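Local coordinates for protein macrolide 2'-phosphotransferase MphH (Brachybacterium faecium, PDB 5UXD) that binds the macrolide azithromycin and, as a probable kinase-like phosphotransferase, is expected to inactivate such antibiotics by phosphorylating their 2'-hydroxyl group, at residues L68-P81 with R210-V222. Residues are numbered along the deposited sequence; the frame is centred on the assembly and turned at random.
Sequences LLAMLAPHLDVAVP and RITAVLDWTTAAV
Leu72 lays its CD2 methyl over one face of the Trp217 indole, 3.7 Å from the centroid of the six-membered ring and 13° off its normal, a CH-pi contact. A chi1 of 177° carries CG of Leu72 away from the backbone N and points the side chain at the ring. Around the same indole, Leu69 CD2 comes to 3.5 Å from CD1 of Trp217, and Val80, crossing the indole at about a right angle, brings CG1 to 3.6 Å from Trp217 NE1. Branched aliphatic residues suit this place because one methyl can lie on the ring while others fill in around it. Farther along, Leu68 CD2 meets Ala220 CB at 3.4 Å, tighter than a usual carbon contact; the small alanine lets the turn from Trp217 to Ala220 come so near the helix.

Beyond the indole the backbones take over. Ala79 forms a single bridge with Ala213: its N donates to Thr212 O at 3.0 Å, almost straight at 173°, while its O accepts from Val214 N at 3.0 Å. The two alanines, with CB atoms 4.0 Å apart, add little bulk at this bridge. Beside it, Val78 CG1 packs against Ile211 O. On the partner strand 204-207, Leu205 is faced by both Thr212 and Ala213, a classic beta bulge.

The buried indole N-H is satisfied within its own segment, since Trp217 NE1 donates to Val214 O at 2.9 Å from above the carbonyl plane. This bond limits the ring's rotation, and His196 adds an edge-to-face contact. Trp217 directly follows Asp216, which binds magnesium in another structure of this protein; Pro81 lies beside Tyr93 and Leu96, which likewise bind GDP, though neither ligand is bound here. Apolar grip and backbone bridge together join the end of helix 59-72 and the chain running to Pro81 to strand 210-214 and the loop carrying Asp216, and probably help hold Asp216 in place relative to the nucleotide site.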
loop_
_atom_site.group_PDB
_atom_site.type_symbol
_atom_site.label_atom_id
_atom_site.label_comp_id
_atom_site.label_asym_id
_atom_site.label_seq_id
_atom_site.Cartn_x
_atom_site.Cartn_y
_atom_site.Cartn_z
ATOM N N LEU A 68 -0.831 14.126 1.051
ATOM C CA LEU A 68 -1.414 13.177 1.991
ATOM C C LEU A 68 -0.531 13.009 3.223
ATOM O O LEU A 68 -1.016 13.068 4.360
ATOM C CB LEU A 68 -1.641 11.845 1.292
ATOM C CG LEU A 68 -2.207 10.793 2.223
ATOM C CD1 LEU A 68 -3.626 11.163 2.588
ATOM C CD2 LEU A 68 -2.142 9.483 1.517
ATOM N N LEU A 69 0.775 12.812 3.015
ATOM C CA LEU A 69 1.690 12.619 4.138
ATOM C C LEU A 69 1.707 13.832 5.064
ATOM O O LEU A 69 1.776 13.688 6.291
ATOM C CB LEU A 69 3.099 12.329 3.616
ATOM C CG LEU A 69 3.316 10.961 2.969
ATOM C CD1 LEU A 69 4.702 10.886 2.314
ATOM C CD2 LEU A 69 3.139 9.880 4.022
ATOM N N ALA A 70 1.661 15.037 4.493
ATOM C CA ALA A 70 1.704 16.242 5.317
ATOM C C ALA A 70 0.485 16.345 6.226
ATOM O O ALA A 70 0.611 16.678 7.412
ATOM C CB ALA A 70 1.809 17.478 4.428
ATOM N N MET A 71 -0.700 16.071 5.706
ATOM C CA MET A 71 -1.894 16.182 6.527
ATOM C C MET A 71 -2.116 15.019 7.472
ATOM O O MET A 71 -2.797 15.164 8.472
ATOM C CB MET A 71 -3.148 16.308 5.653
ATOM C CG MET A 71 -3.549 15.034 4.930
ATOM S SD MET A 71 -4.852 14.043 5.714
ATOM C CE MET A 71 -5.291 15.079 7.088
ATOM N N LEU A 72 -1.497 13.885 7.180
ATOM C CA LEU A 72 -1.785 12.665 7.928
ATOM C C LEU A 72 -0.904 12.512 9.164
ATOM O O LEU A 72 -1.383 12.060 10.209
ATOM C CB LEU A 72 -1.629 11.452 7.008
ATOM C CG LEU A 72 -1.807 10.039 7.542
ATOM C CD1 LEU A 72 -3.190 9.865 8.167
ATOM C CD2 LEU A 72 -1.587 9.065 6.388
ATOM N N ALA A 73 0.361 12.916 9.070
ATOM C CA ALA A 73 1.314 12.685 10.155
ATOM C C ALA A 73 0.841 13.149 11.535
ATOM O O ALA A 73 1.042 12.395 12.503
ATOM C CB ALA A 73 2.654 13.346 9.795
ATOM N N PRO A 74 0.228 14.327 11.709
ATOM C CA PRO A 74 -0.231 14.711 13.058
ATOM C C PRO A 74 -1.296 13.800 13.640
ATOM O O PRO A 74 -1.491 13.816 14.863
ATOM C CB PRO A 74 -0.782 16.130 12.853
ATOM C CG PRO A 74 -0.140 16.620 11.622
ATOM C CD PRO A 74 0.027 15.424 10.746
ATOM N N HIS A 75 -1.988 13.009 12.823
ATOM C CA HIS A 75 -3.141 12.237 13.277
ATOM C C HIS A 75 -2.837 10.771 13.542
ATOM O O HIS A 75 -3.731 10.036 13.973
ATOM C CB HIS A 75 -4.275 12.351 12.251
ATOM C CG HIS A 75 -4.742 13.754 12.039
ATOM N ND1 HIS A 75 -4.605 14.411 10.836
ATOM C CD2 HIS A 75 -5.317 14.639 12.889
ATOM C CE1 HIS A 75 -5.087 15.635 10.949
ATOM N NE2 HIS A 75 -5.525 15.800 12.183
ATOM N N LEU A 76 -1.605 10.329 13.314
ATOM C CA LEU A 76 -1.214 8.948 13.562
ATOM C C LEU A 76 -0.105 8.900 14.603
ATOM O O LEU A 76 0.845 9.688 14.547
ATOM C CB LEU A 76 -0.718 8.253 12.290
ATOM C CG LEU A 76 -1.628 8.047 11.085
ATOM C CD1 LEU A 76 -0.950 7.078 10.118
ATOM C CD2 LEU A 76 -2.996 7.522 11.502
ATOM N N ASP A 77 -0.210 7.950 15.529
ATOM C CA ASP A 77 0.860 7.772 16.501
ATOM C C ASP A 77 2.084 7.125 15.867
ATOM O O ASP A 77 3.219 7.479 16.206
ATOM C CB ASP A 77 0.361 6.959 17.689
ATOM C CG ASP A 77 -0.682 7.701 18.491
ATOM O OD1 ASP A 77 -0.883 8.906 18.221
ATOM O OD2 ASP A 77 -1.304 7.084 19.378
ATOM N N VAL A 78 1.884 6.196 14.928
ATOM C CA VAL A 78 3.029 5.619 14.236
ATOM C C VAL A 78 3.548 6.617 13.210
ATOM O O VAL A 78 2.877 7.590 12.847
ATOM C CB VAL A 78 2.695 4.265 13.583
ATOM C CG1 VAL A 78 2.224 3.271 14.630
ATOM C CG2 VAL A 78 1.654 4.435 12.496
ATOM N N ALA A 79 4.771 6.376 12.748
ATOM C CA ALA A 79 5.472 7.317 11.892
ATOM C C ALA A 79 5.133 7.107 10.420
ATOM O O ALA A 79 4.850 5.991 9.981
ATOM C CB ALA A 79 6.982 7.180 12.090
ATOM N N VAL A 80 5.176 8.198 9.659
ATOM C CA VAL A 80 5.136 8.146 8.198
ATOM C C VAL A 80 6.269 9.022 7.683
ATOM O O VAL A 80 6.799 9.868 8.419
ATOM C CB VAL A 80 3.772 8.617 7.634
ATOM C CG1 VAL A 80 2.624 7.716 8.109
ATOM C CG2 VAL A 80 3.524 10.091 7.979
ATOM N N PRO A 81 6.656 8.857 6.417
ATOM C CA PRO A 81 7.742 9.688 5.877
ATOM C C PRO A 81 7.473 11.181 6.015
ATOM O O PRO A 81 6.349 11.654 5.828
ATOM C CB PRO A 81 7.808 9.262 4.413
ATOM C CG PRO A 81 7.408 7.814 4.458
ATOM C CD PRO A 81 6.332 7.729 5.524
ATOM N N ARG A 210 5.341 -4.874 16.928
ATOM C CA ARG A 210 4.397 -3.770 16.842
ATOM C C ARG A 210 4.758 -2.890 15.658
ATOM O O ARG A 210 5.940 -2.709 15.345
ATOM C CB ARG A 210 4.393 -2.934 18.128
ATOM C CG ARG A 210 3.885 -3.698 19.336
ATOM C CD ARG A 210 3.721 -2.825 20.564
ATOM N NE ARG A 210 3.311 -3.637 21.705
ATOM C CZ ARG A 210 4.159 -4.284 22.499
ATOM N NH1 ARG A 210 5.468 -4.202 22.284
ATOM N NH2 ARG A 210 3.702 -5.012 23.508
ATOM N N ILE A 211 3.736 -2.347 15.006
ATOM C CA ILE A 211 3.952 -1.422 13.902
ATOM C C ILE A 211 4.448 -0.100 14.459
ATOM O O ILE A 211 3.838 0.478 15.370
ATOM C CB ILE A 211 2.659 -1.228 13.099
ATOM C CG1 ILE A 211 2.218 -2.541 12.458
ATOM C CG2 ILE A 211 2.835 -0.143 12.039
ATOM C CD1 ILE A 211 0.833 -2.447 11.816
ATOM N N THR A 212 5.567 0.379 13.926
ATOM C CA THR A 212 6.094 1.677 14.305
ATOM C C THR A 212 6.118 2.672 13.157
ATOM O O THR A 212 6.363 3.859 13.400
ATOM C CB THR A 212 7.512 1.544 14.871
ATOM O OG1 THR A 212 8.368 0.933 13.895
ATOM C CG2 THR A 212 7.500 0.689 16.138
ATOM N N ALA A 213 5.871 2.233 11.926
ATOM C CA ALA A 213 5.768 3.143 10.793
ATOM C C ALA A 213 5.022 2.441 9.675
ATOM O O ALA A 213 5.074 1.214 9.556
ATOM C CB ALA A 213 7.149 3.599 10.305
ATOM N N VAL A 214 4.349 3.234 8.844
ATOM C CA VAL A 214 3.653 2.732 7.670
ATOM C C VAL A 214 4.134 3.521 6.459
ATOM O O VAL A 214 4.213 4.758 6.500
ATOM C CB VAL A 214 2.123 2.812 7.837
ATOM C CG1 VAL A 214 1.410 2.338 6.575
ATOM C CG2 VAL A 214 1.694 1.958 9.034
ATOM N N LEU A 215 4.480 2.800 5.398
ATOM C CA LEU A 215 5.131 3.363 4.226
ATOM C C LEU A 215 4.259 3.190 2.990
ATOM O O LEU A 215 3.226 2.511 3.012
ATOM C CB LEU A 215 6.488 2.698 3.980
ATOM C CG LEU A 215 7.309 2.298 5.204
ATOM C CD1 LEU A 215 8.356 1.276 4.812
ATOM C CD2 LEU A 215 7.957 3.527 5.823
ATOM N N ASP A 216 4.716 3.816 1.898
ATOM C CA ASP A 216 4.186 3.671 0.536
ATOM C C ASP A 216 2.682 3.940 0.490
ATOM O O ASP A 216 1.865 3.044 0.328
ATOM C CB ASP A 216 4.529 2.280 -0.029
ATOM C CG ASP A 216 6.001 1.919 0.200
ATOM O OD1 ASP A 216 6.907 2.697 -0.146
ATOM O OD2 ASP A 216 6.242 0.814 0.716
ATOM N N TRP A 217 2.395 5.240 0.519
ATOM C CA TRP A 217 1.034 5.758 0.594
ATOM C C TRP A 217 0.441 6.116 -0.771
ATOM O O TRP A 217 -0.532 6.881 -0.832
ATOM C CB TRP A 217 1.010 6.979 1.521
ATOM C CG TRP A 217 1.180 6.592 2.966
ATOM C CD1 TRP A 217 2.353 6.487 3.657
ATOM C CD2 TRP A 217 0.143 6.219 3.875
ATOM N NE1 TRP A 217 2.105 6.079 4.948
ATOM C CE2 TRP A 217 0.757 5.909 5.107
ATOM C CE3 TRP A 217 -1.242 6.136 3.777
ATOM C CZ2 TRP A 217 0.031 5.522 6.228
ATOM C CZ3 TRP A 217 -1.965 5.733 4.885
ATOM C CH2 TRP A 217 -1.330 5.431 6.096
ATOM N N THR A 218 0.990 5.587 -1.871
ATOM C CA THR A 218 0.444 5.959 -3.181
ATOM C C THR A 218 -0.919 5.329 -3.471
ATOM O O THR A 218 -1.630 5.823 -4.348
ATOM C CB THR A 218 1.424 5.610 -4.310
ATOM O OG1 THR A 218 1.812 4.231 -4.233
ATOM C CG2 THR A 218 2.667 6.493 -4.215
ATOM N N THR A 219 -1.313 4.266 -2.769
ATOM C CA THR A 219 -2.600 3.626 -3.036
ATOM C C THR A 219 -3.732 4.179 -2.179
ATOM O O THR A 219 -4.855 3.650 -2.235
ATOM C CB THR A 219 -2.496 2.103 -2.836
ATOM O OG1 THR A 219 -1.946 1.809 -1.544
ATOM C CG2 THR A 219 -1.595 1.486 -3.891
ATOM N N ALA A 220 -3.471 5.218 -1.387
ATOM C CA ALA A 220 -4.476 5.719 -0.458
ATOM C C ALA A 220 -5.669 6.297 -1.208
ATOM O O ALA A 220 -5.532 6.859 -2.299
ATOM C CB ALA A 220 -3.879 6.788 0.451
ATOM N N ALA A 221 -6.844 6.156 -0.598
ATOM C CA ALA A 221 -8.116 6.559 -1.182
ATOM C C ALA A 221 -9.168 6.565 -0.087
ATOM O O ALA A 221 -9.078 5.795 0.870
ATOM C CB ALA A 221 -8.531 5.606 -2.311
ATOM N N VAL A 222 -10.170 7.426 -0.230
ATOM C CA VAL A 222 -11.338 7.284 0.642
ATOM C C VAL A 222 -12.263 6.233 0.040
ATOM O O VAL A 222 -12.611 6.286 -1.147
ATOM C CB VAL A 222 -12.054 8.631 0.846
ATOM C CG1 VAL A 222 -13.413 8.412 1.553
ATOM C CG2 VAL A 222 -11.176 9.574 1.657
#